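Local coordinates for protein serpin B3 (Homo sapiens, PDB 4ZK3) that probably inhibits papain-like cysteine proteases as a cross-class serpin, and forms the aggregating Pso p27 complex linked to psoriasis, at residues E187-N191 and M213-S218; E198-P202 and C365-F369; Y207-Q211 and R386-P390. All blocks are in the same frame, centred on the assembly; numbering follows the deposited sequence. Where two conformers were deposited one is given.

Interaction 1. Residues E187-N191 and M213-S218; sequences EKKFN and MRQYTS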
ATOM      1  N   GLU A 187       7.944  18.571   6.659  1.00 27.42           N
ATOM      2  CA  GLU A 187       8.858  19.248   7.522  1.00 27.95           C
ATOM      3  C   GLU A 187       9.044  20.744   7.119  1.00 31.41           C
ATOM      4  O   GLU A 187       9.053  21.619   8.009  1.00 31.36           O
ATOM      5  CB  GLU A 187      10.198  18.529   7.529  1.00 30.16           C
ATOM      6  CG  GLU A 187      11.329  19.331   8.210  1.00 34.01           C
ATOM      7  CD  GLU A 187      12.602  18.530   8.278  1.00 34.19           C
ATOM      8  OE1 GLU A 187      13.203  18.265   7.243  1.00 33.72           O
ATOM      9  OE2 GLU A 187      12.949  18.093   9.373  1.00 45.92           O
ATOM     10  N   LYS A 188       9.237  20.975   5.813  1.00 32.31           N
ATOM     11  CA  LYS A 188       9.230  22.292   5.184  1.00 31.20           C
ATOM     12  C   LYS A 188       8.019  22.463   4.288  1.00 27.77           C
ATOM     13  O   LYS A 188       7.964  21.955   3.130  1.00 30.80           O
ATOM     14  CB  LYS A 188      10.471  22.465   4.366  1.00 37.66           C
ATOM     15  CG  LYS A 188      11.729  22.533   5.230  1.00 52.07           C
ATOM     16  CD  LYS A 188      13.033  22.378   4.443  1.00 58.77           C
ATOM     17  CE  LYS A 188      14.215  21.921   5.317  1.00 62.09           C
ATOM     18  NZ  LYS A 188      15.386  21.426   4.508  1.00 63.78           N
ATOM     19  N   LYS A 189       7.019  23.146   4.811  1.00 27.56           N
ATOM     20  CA  LYS A 189       5.788  23.361   4.080  1.00 32.74           C
ATOM     21  C   LYS A 189       5.982  24.196   2.819  1.00 33.65           C
ATOM     22  O   LYS A 189       6.962  24.868   2.666  1.00 29.72           O
ATOM     23  CB  LYS A 189       4.761  23.976   4.974  1.00 34.66           C
ATOM     24  CG  LYS A 189       4.319  23.023   6.050  1.00 36.87           C
ATOM     25  CD  LYS A 189       3.136  23.549   6.828  1.00 40.40           C
ATOM     26  CE  LYS A 189       2.751  22.554   7.908  1.00 42.91           C
ATOM     27  NZ  LYS A 189       1.349  22.825   8.297  1.00 46.92           N
ATOM     28  N   PHE A 190       5.089  24.032   1.854  1.00 33.63           N
ATOM     29  CA  PHE A 190       5.096  24.875   0.694  1.00 30.99           C
ATOM     30  C   PHE A 190       4.314  26.134   1.048  1.00 31.67           C
ATOM     31  O   PHE A 190       3.406  26.041   1.832  1.00 30.16           O
ATOM     32  CB  PHE A 190       4.415  24.165  -0.449  1.00 30.40           C
ATOM     33  CG  PHE A 190       5.215  23.021  -1.012  1.00 29.75           C
ATOM     34  CD1 PHE A 190       5.115  21.731  -0.449  1.00 28.47           C
ATOM     35  CD2 PHE A 190       6.072  23.221  -2.097  1.00 29.22           C
ATOM     36  CE1 PHE A 190       5.847  20.679  -0.969  1.00 30.07           C
ATOM     37  CE2 PHE A 190       6.817  22.154  -2.622  1.00 29.22           C
ATOM     38  CZ  PHE A 190       6.691  20.881  -2.070  1.00 29.26           C
ATOM     39  N   ASN A 191       4.639  27.297   0.459  1.00 35.68           N
ATOM     40  CA  ASN A 191       3.759  28.485   0.576  1.00 33.12           C
ATOM     41  C   ASN A 191       2.665  28.527  -0.476  1.00 30.83           C
ATOM     42  O   ASN A 191       2.955  28.489  -1.683  1.00 29.86           O
ATOM     43  CB  ASN A 191       4.571  29.755   0.498  1.00 40.24           C
ATOM     44  CG  ASN A 191       3.755  30.994   0.927  1.00 45.02           C
ATOM     45  OD1 ASN A 191       2.559  31.120   0.607  1.00 42.96           O
ATOM     46  ND2 ASN A 191       4.401  31.897   1.673  1.00 47.89           N
ATOM     47  N   MET A 213       3.178  23.408  -6.861  1.00 27.50           N
ATOM     48  CA  MET A 213       3.725  24.004  -5.656  1.00 26.37           C
ATOM     49  C   MET A 213       5.228  24.139  -5.851  1.00 26.77           C
ATOM     50  O   MET A 213       5.847  23.355  -6.577  1.00 30.75           O
ATOM     51  CB  MET A 213       3.437  23.165  -4.404  1.00 25.39           C
ATOM     52  CG  MET A 213       2.023  22.619  -4.290  1.00 27.31           C
ATOM     53  SD  MET A 213       1.812  21.629  -2.790  1.00 28.98           S
ATOM     54  CE  MET A 213       3.000  20.289  -2.996  1.00 30.04           C
ATOM     55  N   ARG A 214       5.823  25.103  -5.199  1.00 25.05           N
ATOM     56  CA  ARG A 214       7.215  25.466  -5.484  1.00 28.78           C
ATOM     57  C   ARG A 214       7.868  25.915  -4.200  1.00 29.97           C
ATOM     58  O   ARG A 214       7.243  26.598  -3.410  1.00 33.34           O
ATOM     59  CB  ARG A 214       7.291  26.581  -6.507  1.00 31.03           C
ATOM     60  CG  ARG A 214       6.555  26.234  -7.811  1.00 39.59           C
ATOM     61  CD  ARG A 214       6.712  27.199  -9.000  1.00 44.71           C
ATOM     62  NE  ARG A 214       5.989  28.438  -8.829  1.00 46.47           N
ATOM     63  CZ  ARG A 214       6.469  29.506  -8.199  1.00 55.45           C
ATOM     64  NH1 ARG A 214       7.669  29.468  -7.634  1.00 59.69           N
ATOM     65  NH2 ARG A 214       5.744  30.621  -8.109  1.00 53.57           N
ATOM     66  N   GLN A 215       9.098  25.449  -3.976  1.00 28.96           N
ATOM     67  CA  GLN A 215       9.914  25.889  -2.877  1.00 34.08           C
ATOM     68  C   GLN A 215      11.378  25.575  -3.199  1.00 32.90           C
ATOM     69  O   GLN A 215      11.656  24.710  -4.018  1.00 28.85           O
ATOM     70  CB  GLN A 215       9.501  25.234  -1.546  1.00 37.31           C
ATOM     71  CG  GLN A 215       9.883  23.757  -1.394  1.00 36.95           C
ATOM     72  CD  GLN A 215       9.570  23.209  -0.008  1.00 40.11           C
ATOM     73  OE1 GLN A 215       8.635  22.427   0.170  1.00 41.57           O
ATOM     74  NE2 GLN A 215      10.319  23.645   0.983  1.00 44.92           N
ATOM     75  N   TYR A 216      12.264  26.333  -2.555  1.00 37.10           N
ATOM     76  CA  TYR A 216      13.721  26.286  -2.728  1.00 44.48           C
ATOM     77  C   TYR A 216      14.212  25.981  -1.343  1.00 43.62           C
ATOM     78  O   TYR A 216      13.940  26.733  -0.419  1.00 44.21           O
ATOM     79  CB  TYR A 216      14.302  27.646  -3.187  1.00 51.09           C
ATOM     80  CG  TYR A 216      15.787  27.623  -3.590  1.00 60.68           C
ATOM     81  CD1 TYR A 216      16.163  27.270  -4.885  1.00 60.75           C
ATOM     82  CD2 TYR A 216      16.810  27.973  -2.679  1.00 62.10           C
ATOM     83  CE1 TYR A 216      17.497  27.241  -5.265  1.00 64.09           C
ATOM     84  CE2 TYR A 216      18.156  27.946  -3.053  1.00 60.85           C
ATOM     85  CZ  TYR A 216      18.492  27.575  -4.348  1.00 64.59           C
ATOM     86  OH  TYR A 216      19.808  27.516  -4.772  1.00 59.40           O
ATOM     87  N   THR A 217      14.884  24.852  -1.190  1.00 44.02           N
ATOM     88  CA  THR A 217      15.356  24.392   0.130  1.00 45.71           C
ATOM     89  C   THR A 217      16.323  23.220  -0.058  1.00 36.82           C
ATOM     90  O   THR A 217      16.483  22.720  -1.172  1.00 37.82           O
ATOM     91  CB  THR A 217      14.167  24.035   1.059  1.00 51.82           C
ATOM     92  OG1 THR A 217      14.595  23.169   2.113  1.00 55.27           O
ATOM     93  CG2 THR A 217      13.098  23.358   0.282  1.00 56.01           C
ATOM     94  N   SER A 218      17.032  22.839   0.989  1.00 36.81           N
ATOM     95  CA  SER A 218      17.944  21.713   0.842  1.00 42.00           C
ATOM     96  C   SER A 218      17.313  20.380   1.285  1.00 40.24           C
ATOM     97  O   SER A 218      16.605  20.304   2.278  1.00 46.44           O
ATOM     98  CB  SER A 218      19.264  21.973   1.554  1.00 43.81           C
ATOM     99  OG  SER A 218      19.176  21.568   2.874  1.00 45.81           O
TER
HETATM  100  O   HOH W   1      17.844  20.185   4.757  1.00 41.82           O
HETATM  101  O   HOH W   2       3.617  26.361  -3.536  1.00 29.38           O
HETATM  102  O   HOH W   3       6.875  27.746  -1.224  1.00 37.91           O
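Phe190 and Gln215 bring the two backbones nearest, CA to CA 6.1 Å, and the irregular segment 187-191 runs in the opposite sense along strand 213-218, drawing off to 8.2 Å between the CA atoms of Lys188 and Thr217. Two waters bridge the backbones of Asn191 and Arg214: one accepts from Asn191 N and donates to Arg214 O, the other donates to Asn191 O and accepts from Arg214 N. The Phe190 ring is clamped from both faces. On one, the Met213 methyl CE sits 3.7 Å from the ring centroid and SD 4.3 Å from it, a Met-aromatic contact with a CH-pi component; the bend at the last torsion (chi3 -61°) folds CE back over the ring. On the other face lies the Gln215 side chain, its CG 3.7 Å from Phe190 CE2 and its amide plane steeply turned, 78° from the ring. This is the serpin breach region, where the chain leaves strand 174-185: Trp186 meets the Phe190 ring edge-to-face, and the Phe190 backbone bonds to Glu338, in the turn before strand 340-351. At the other end the extended Lys188 chain carries NZ to Thr217 OG1, a hydrogen bond of 3.1 Å. NZ also donates to a water shared with Ser218 OG, the hydroxyl that Glu277 holds from strand 276-294.

Interaction 2. Residues E198-P202 and C365-F369; sequences EKFWP and CNHPF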
ATOM      1  N   GLU A 198       0.423  25.515 -13.996  1.00 34.04           N
ATOM      2  CA  GLU A 198       1.425  25.230 -15.022  1.00 31.31           C
ATOM      3  C   GLU A 198       0.944  24.070 -15.784  1.00 36.06           C
ATOM      4  O   GLU A 198      -0.087  23.456 -15.462  1.00 30.45           O
ATOM      5  CB  GLU A 198       2.801  24.846 -14.461  1.00 35.50           C
ATOM      6  CG  GLU A 198       3.339  25.819 -13.452  1.00 33.91           C
ATOM      7  CD  GLU A 198       4.757  25.486 -13.048  1.00 41.34           C
ATOM      8  OE1 GLU A 198       5.275  24.393 -13.418  1.00 43.01           O
ATOM      9  OE2 GLU A 198       5.365  26.334 -12.376  1.00 39.61           O
ATOM     10  N   LYS A 199       1.692  23.763 -16.829  1.00 34.78           N
ATOM     11  CA  LYS A 199       1.399  22.591 -17.600  1.00 35.40           C
ATOM     12  C   LYS A 199       2.049  21.376 -16.951  1.00 31.14           C
ATOM     13  O   LYS A 199       3.102  21.481 -16.400  1.00 34.06           O
ATOM     14  CB  LYS A 199       1.935  22.794 -19.008  1.00 37.58           C
ATOM     15  CG  LYS A 199       1.339  24.045 -19.624  1.00 42.38           C
ATOM     16  CD  LYS A 199       1.764  24.223 -21.063  1.00 51.14           C
ATOM     17  CE  LYS A 199       1.332  25.606 -21.540  1.00 54.56           C
ATOM     18  NZ  LYS A 199       1.357  25.624 -23.018  1.00 57.80           N
ATOM     19  N   PHE A 200       1.376  20.249 -17.028  1.00 30.36           N
ATOM     20  CA  PHE A 200       1.925  18.959 -16.712  1.00 33.15           C
ATOM     21  C   PHE A 200       1.842  18.188 -17.981  1.00 31.97           C
ATOM     22  O   PHE A 200       0.784  18.166 -18.587  1.00 31.51           O
ATOM     23  CB  PHE A 200       1.076  18.206 -15.663  1.00 30.51           C
ATOM     24  CG  PHE A 200       1.682  16.907 -15.210  1.00 28.48           C
ATOM     25  CD1 PHE A 200       1.417  15.755 -15.877  1.00 27.91           C
ATOM     26  CD2 PHE A 200       2.522  16.861 -14.105  1.00 28.38           C
ATOM     27  CE1 PHE A 200       1.939  14.557 -15.462  1.00 28.16           C
ATOM     28  CE2 PHE A 200       3.045  15.668 -13.675  1.00 25.01           C
ATOM     29  CZ  PHE A 200       2.772  14.512 -14.360  1.00 24.55           C
ATOM     30  N   TRP A 201       2.951  17.568 -18.402  0.50 31.26           N
ATOM     31  CA  TRP A 201       3.011  16.850 -19.684  0.50 33.58           C
ATOM     32  C   TRP A 201       2.975  15.341 -19.436  0.50 32.75           C
ATOM     33  O   TRP A 201       3.960  14.781 -18.990  0.50 33.36           O
ATOM     34  CB  TRP A 201       4.300  17.170 -20.493  0.50 35.21           C
ATOM     35  CG  TRP A 201       4.568  18.619 -20.982  0.50 39.05           C
ATOM     36  CD1 TRP A 201       5.304  19.576 -20.331  0.50 42.93           C
ATOM     37  CD2 TRP A 201       4.217  19.202 -22.262  0.50 40.07           C
ATOM     38  NE1 TRP A 201       5.396  20.726 -21.102  0.50 43.77           N
ATOM     39  CE2 TRP A 201       4.727  20.524 -22.282  0.50 43.37           C
ATOM     40  CE3 TRP A 201       3.505  18.752 -23.368  0.50 40.53           C
ATOM     41  CZ2 TRP A 201       4.526  21.392 -23.364  0.50 42.91           C
ATOM     42  CZ3 TRP A 201       3.301  19.629 -24.453  0.50 42.92           C
ATOM     43  CH2 TRP A 201       3.810  20.926 -24.432  0.50 42.21           C
ATOM     44  N   PRO A 202       1.844  14.681 -19.709  1.00 30.85           N
ATOM     45  CA  PRO A 202       1.815  13.235 -19.582  1.00 33.93           C
ATOM     46  C   PRO A 202       2.599  12.549 -20.666  1.00 44.15           C
ATOM     47  O   PRO A 202       3.141  11.471 -20.422  1.00 39.39           O
ATOM     48  CB  PRO A 202       0.342  12.899 -19.686  1.00 34.61           C
ATOM     49  CG  PRO A 202      -0.340  14.167 -19.265  1.00 31.21           C
ATOM     50  CD  PRO A 202       0.496  15.231 -19.863  1.00 30.55           C
ATOM     51  N   CYS A 365       8.563  18.181 -11.103  1.00 26.97           N
ATOM     52  CA  CYS A 365       7.663  17.087 -11.393  1.00 26.53           C
ATOM     53  C   CYS A 365       6.491  17.518 -12.295  1.00 28.74           C
ATOM     54  O   CYS A 365       5.360  17.591 -11.831  1.00 24.38           O
ATOM     55  CB  CYS A 365       7.159  16.532 -10.063  1.00 25.81           C
ATOM     56  SG  CYS A 365       8.509  15.925  -9.036  1.00 26.34           S
ATOM     57  N   ASN A 366       6.791  17.804 -13.575  1.00 27.46           N
ATOM     58  CA  ASN A 366       5.806  18.231 -14.518  1.00 27.66           C
ATOM     59  C   ASN A 366       5.693  17.225 -15.621  1.00 29.14           C
ATOM     60  O   ASN A 366       5.247  17.574 -16.700  1.00 30.03           O
ATOM     61  CB  ASN A 366       6.082  19.627 -15.067  1.00 30.91           C
ATOM     62  CG  ASN A 366       7.478  19.771 -15.658  1.00 37.89           C
ATOM     63  OD1 ASN A 366       8.105  18.803 -16.101  1.00 36.32           O
ATOM     64  ND2 ASN A 366       7.954  20.979 -15.681  1.00 41.16           N
ATOM     65  N   HIS A 367       6.075  15.974 -15.336  1.00 24.11           N
ATOM     66  CA  HIS A 367       5.837  14.851 -16.225  1.00 27.15           C
ATOM     67  C   HIS A 367       5.858  13.652 -15.283  1.00 27.22           C
ATOM     68  O   HIS A 367       6.103  13.852 -14.090  1.00 25.04           O
ATOM     69  CB  HIS A 367       6.888  14.810 -17.367  1.00 28.72           C
ATOM     70  CG  HIS A 367       8.309  14.793 -16.895  1.00 31.05           C
ATOM     71  ND1 HIS A 367       8.937  15.908 -16.386  1.00 29.18           N
ATOM     72  CD2 HIS A 367       9.229  13.796 -16.865  1.00 31.02           C
ATOM     73  CE1 HIS A 367      10.176  15.595 -16.043  1.00 29.52           C
ATOM     74  NE2 HIS A 367      10.388  14.332 -16.356  1.00 29.56           N
ATOM     75  N   PRO A 368       5.553  12.451 -15.776  1.00 24.61           N
ATOM     76  CA  PRO A 368       5.256  11.350 -14.899  1.00 26.49           C
ATOM     77  C   PRO A 368       6.371  10.975 -13.972  1.00 26.82           C
ATOM     78  O   PRO A 368       7.537  10.971 -14.403  1.00 24.94           O
ATOM     79  CB  PRO A 368       4.982  10.218 -15.856  1.00 25.71           C
ATOM     80  CG  PRO A 368       4.373  10.884 -17.001  1.00 26.87           C
ATOM     81  CD  PRO A 368       5.135  12.165 -17.143  1.00 25.28           C
ATOM     82  N   PHE A 369       6.028  10.648 -12.719  1.00 23.76           N
ATOM     83  CA  PHE A 369       7.014  10.278 -11.715  1.00 22.20           C
ATOM     84  C   PHE A 369       6.522   9.139 -10.820  1.00 24.90           C
ATOM     85  O   PHE A 369       5.314   8.898 -10.765  1.00 20.00           O
ATOM     86  CB  PHE A 369       7.425  11.496 -10.879  1.00 21.72           C
ATOM     87  CG  PHE A 369       6.264  12.150 -10.123  1.00 23.93           C
ATOM     88  CD1 PHE A 369       5.878  11.697  -8.850  1.00 22.20           C
ATOM     89  CD2 PHE A 369       5.574  13.225 -10.682  1.00 23.46           C
ATOM     90  CE1 PHE A 369       4.841  12.297  -8.156  1.00 23.11           C
ATOM     91  CE2 PHE A 369       4.537  13.857  -9.982  1.00 25.91           C
ATOM     92  CZ  PHE A 369       4.151  13.388  -8.724  1.00 23.97           C
TER
HETATM   93  O   HOH W   4       5.281  23.016 -15.812  1.00 48.52           O
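Trp201 N and Asn366 O make the direct hydrogen bond of this contact, 2.9 Å long and almost straight at 177°, with the donor tilted 34° from the carbonyl plane. Weaker CA-H...O contacts flank it. His367 CA approaches Trp201 O at 3.3 Å, while Phe200 CA turns its hydrogen to the same Asn366 O that takes the Trp201 amide. A water adds a looser bridge: it donates to Glu198 OE1 and Lys199 O and accepts only a weak bond from Asn366 ND2. The Asn366 side chain itself is steadied from within its own segment, for His367 ND1 donates to OD1 at 3.0 Å, the oxygen lying in the imidazole plane. Because His367 NE2 bonds to the carbonyl of Pro248, both ring nitrogens face acceptors, which would suit an imidazolium and is consistent with the low-pH crystal. In serpin terms, the outer strand 196-201 of sheet C is here pinned to the loop that leads from strand 361-364 of sheet C into strand 369-375 of sheet B. The packing centres on Phe200, whose chi1 of -175° swings the ring beneath this loop, one face against the backbone from Asn366 to His367; CZ comes within 3.3 Å of His367 C. At the ring edge, Phe200 CE2 stands 3.5 Å from Cys365 O, a buried carbonyl that has no hydrogen-bond partner in the model, and 4.4 Å from Phe369 CE2. Phe387 meets the Phe200 ring edge-to-face. Further along, the Pro368 ring rests on the turning chain, CD 3.4 Å from Trp201 O and CG over against Pro202 O.

Interaction 3. Residues Y207-Q211 and R386-P390; sequences YKSIQ and RFSSP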
ATOM      1  N   TYR A 207      -0.399  18.279 -22.923  1.00 35.55           N
ATOM      2  CA  TYR A 207      -0.365  18.824 -21.561  1.00 37.06           C
ATOM      3  C   TYR A 207      -1.761  18.825 -20.926  1.00 38.46           C
ATOM      4  O   TYR A 207      -2.778  18.760 -21.631  1.00 37.24           O
ATOM      5  CB  TYR A 207       0.264  20.233 -21.506  1.00 36.54           C
ATOM      6  CG  TYR A 207      -0.577  21.381 -21.973  1.00 37.45           C
ATOM      7  CD1 TYR A 207      -0.623  21.737 -23.333  1.00 43.39           C
ATOM      8  CD2 TYR A 207      -1.288  22.157 -21.075  1.00 38.31           C
ATOM      9  CE1 TYR A 207      -1.408  22.813 -23.784  1.00 41.53           C
ATOM     10  CE2 TYR A 207      -2.080  23.231 -21.501  1.00 38.76           C
ATOM     11  CZ  TYR A 207      -2.126  23.560 -22.848  1.00 40.78           C
ATOM     12  OH  TYR A 207      -2.867  24.650 -23.263  1.00 43.64           O
ATOM     13  N   LYS A 208      -1.760  18.896 -19.593  1.00 35.08           N
ATOM     14  CA  LYS A 208      -2.931  19.183 -18.767  1.00 39.59           C
ATOM     15  C   LYS A 208      -2.533  20.252 -17.771  1.00 35.48           C
ATOM     16  O   LYS A 208      -1.428  20.239 -17.262  1.00 38.42           O
ATOM     17  CB  LYS A 208      -3.327  17.947 -17.953  1.00 43.76           C
ATOM     18  CG  LYS A 208      -4.116  16.885 -18.677  1.00 44.70           C
ATOM     19  CD  LYS A 208      -5.524  16.835 -18.112  1.00 50.54           C
ATOM     20  CE  LYS A 208      -6.109  15.459 -18.248  1.00 49.71           C
ATOM     21  NZ  LYS A 208      -7.170  15.277 -17.225  1.00 51.28           N
ATOM     22  N   SER A 209      -3.443  21.145 -17.439  1.00 31.96           N
ATOM     23  CA  SER A 209      -3.182  22.123 -16.417  1.00 34.26           C
ATOM     24  C   SER A 209      -3.159  21.495 -15.002  1.00 36.17           C
ATOM     25  O   SER A 209      -3.770  20.449 -14.761  1.00 34.70           O
ATOM     26  CB  SER A 209      -4.239  23.188 -16.450  1.00 39.72           C
ATOM     27  OG  SER A 209      -3.995  24.067 -15.374  1.00 47.17           O
ATOM     28  N   ILE A 210      -2.418  22.125 -14.099  1.00 29.18           N
ATOM     29  CA  ILE A 210      -2.155  21.567 -12.795  1.00 30.15           C
ATOM     30  C   ILE A 210      -1.723  22.708 -11.876  1.00 29.81           C
ATOM     31  O   ILE A 210      -1.139  23.706 -12.307  1.00 31.83           O
ATOM     32  CB  ILE A 210      -1.035  20.460 -12.858  1.00 31.08           C
ATOM     33  CG1 ILE A 210      -1.324  19.380 -11.820  1.00 33.70           C
ATOM     34  CG2 ILE A 210       0.367  21.108 -12.716  1.00 31.31           C
ATOM     35  CD1 ILE A 210      -0.485  18.125 -11.934  1.00 36.27           C
ATOM     36  N   GLN A 211      -1.977  22.567 -10.586  1.00 29.88           N
ATOM     37  CA  GLN A 211      -1.494  23.549  -9.633  1.00 27.84           C
ATOM     38  C   GLN A 211      -0.118  23.087  -9.145  1.00 27.49           C
ATOM     39  O   GLN A 211       0.025  22.012  -8.515  1.00 27.05           O
ATOM     40  CB  GLN A 211      -2.488  23.715  -8.493  1.00 31.74           C
ATOM     41  CG  GLN A 211      -3.849  24.266  -8.922  1.00 34.76           C
ATOM     42  CD  GLN A 211      -3.736  25.711  -9.406  1.00 36.34           C
ATOM     43  OE1 GLN A 211      -3.908  25.988 -10.598  1.00 41.49           O
ATOM     44  NE2 GLN A 211      -3.360  26.602  -8.515  1.00 36.68           N
ATOM     45  N   ARG A 386       2.442   5.708  -8.890  1.00 21.34           N
ATOM     46  CA  ARG A 386       2.892   6.378 -10.098  1.00 22.67           C
ATOM     47  C   ARG A 386       1.863   7.430 -10.461  1.00 21.84           C
ATOM     48  O   ARG A 386       0.632   7.139 -10.503  1.00 22.29           O
ATOM     49  CB  ARG A 386       2.993   5.424 -11.283  1.00 23.57           C
ATOM     50  CG  ARG A 386       3.228   6.197 -12.599  1.00 25.76           C
ATOM     51  CD  ARG A 386       3.316   5.291 -13.772  1.00 25.44           C
ATOM     52  NE  ARG A 386       2.036   4.840 -14.180  1.00 27.27           N
ATOM     53  CZ  ARG A 386       1.784   3.729 -14.888  1.00 28.08           C
ATOM     54  NH1 ARG A 386       2.725   2.867 -15.240  1.00 27.60           N
ATOM     55  NH2 ARG A 386       0.536   3.475 -15.240  1.00 28.13           N
ATOM     56  N   PHE A 387       2.343   8.647 -10.614  1.00 21.24           N
ATOM     57  CA  PHE A 387       1.519   9.769 -11.088  1.00 21.52           C
ATOM     58  C   PHE A 387       1.829  10.062 -12.546  1.00 22.08           C
ATOM     59  O   PHE A 387       2.877  10.600 -12.841  1.00 22.45           O
ATOM     60  CB  PHE A 387       1.847  11.020 -10.307  1.00 22.66           C
ATOM     61  CG  PHE A 387       0.876  12.154 -10.563  1.00 25.84           C
ATOM     62  CD1 PHE A 387      -0.445  12.056 -10.139  1.00 22.94           C
ATOM     63  CD2 PHE A 387       1.288  13.303 -11.266  1.00 29.08           C
ATOM     64  CE1 PHE A 387      -1.331  13.096 -10.371  1.00 25.61           C
ATOM     65  CE2 PHE A 387       0.410  14.354 -11.474  1.00 30.12           C
ATOM     66  CZ  PHE A 387      -0.904  14.241 -11.024  1.00 28.87           C
ATOM     67  N   SER A 388       0.919   9.690 -13.445  1.00 25.95           N
ATOM     68  CA  SER A 388       1.081   9.836 -14.875  1.00 27.23           C
ATOM     69  C   SER A 388       0.322  11.023 -15.433  1.00 30.69           C
ATOM     70  O   SER A 388       0.710  11.574 -16.460  1.00 31.28           O
ATOM     71  CB  SER A 388       0.548   8.574 -15.562  1.00 32.24           C
ATOM     72  OG  SER A 388       1.324   7.442 -15.158  1.00 34.67           O
ATOM     73  N   SER A 389      -0.820  11.347 -14.824  1.00 32.41           N
ATOM     74  CA  SER A 389      -1.632  12.489 -15.253  1.00 32.85           C
ATOM     75  C   SER A 389      -2.598  12.970 -14.206  1.00 31.24           C
ATOM     76  O   SER A 389      -3.229  12.150 -13.564  1.00 30.29           O
ATOM     77  CB  SER A 389      -2.488  12.113 -16.465  1.00 31.90           C
ATOM     78  OG  SER A 389      -3.297  13.228 -16.848  1.00 29.78           O
ATOM     79  N   PRO A 390      -2.793  14.297 -14.101  1.00 31.52           N
ATOM     80  CA  PRO A 390      -4.019  14.702 -13.420  1.00 34.09           C
ATOM     81  C   PRO A 390      -5.250  14.320 -14.240  1.00 35.69           C
ATOM     82  O   PRO A 390      -5.182  13.903 -15.398  1.00 31.26           O
ATOM     83  CB  PRO A 390      -3.898  16.226 -13.301  1.00 35.54           C
ATOM     84  CG  PRO A 390      -2.981  16.624 -14.391  1.00 36.28           C
ATOM     85  CD  PRO A 390      -2.142  15.425 -14.781  1.00 35.74           C
ATOM     86  OXT PRO A 390      -6.362  14.373 -13.726  1.00 36.87           O
TER
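The C terminus of the serpin, just past the last strand of sheet B (380-387), docks here against the start of the long strand 206-224 in sheet C, with Pro390 wedged beside Lys208 and Ile210. Its ring makes much of the apolar part of the contact: Pro390 CG lies 3.8 Å from Ile210 CD1 and equally 3.8 Å from Lys208 CB. Ile210 and the proline ring cross at about a right angle. The tip of Ile210 also reaches the edge of the Phe387 ring, CD1 to CE2 3.9 Å, the two side chains coming from opposite directions. Behind them Phe200 of the adjacent strand backs both Ile210 and Pro390. Lys208 takes a different route. Its chain kinks at the second torsion (chi2 -112°) and runs past the proline ring toward the terminal carboxylate, where NZ donates to Pro390 O at 3.0 Å. The nitrogen sits above the carboxylate, 42° out of its plane and not on a lone pair; Pro390 OXT, 3.7 Å from NZ, adds only a long salt bridge. Ser389 OG turns to the same Pro390 O, although the modelled bond is so short that its length is doubtful. With Lys208 NZ beside the terminal carboxylate, the negative charge of the chain end is probably offset in part by the lysine, while Ile210 and Phe387 keep the inner side apolar.

From the N terminus, the chain leaves strand 174-185, passes 187-191, builds the hairpin of strands 196-201 and 206-224, and at 213-218 comes back to close the short loop of interaction 1. Interactions 2 and 3 close far longer loops, bringing 365-369 and then 386-390, at the chain's end, back to that hairpin. All three cross one another, since their segments alternate and none nests. Interactions 2 and 3 lie only about 5 Å apart between centres, joined by backbone pairing of the two hairpin strands; interaction 1 sits farther up strand 206-224, touching interaction 2 where Arg214 packs on Glu198. Together they tie sheet C to the breach and to the C-terminal strands of sheet B.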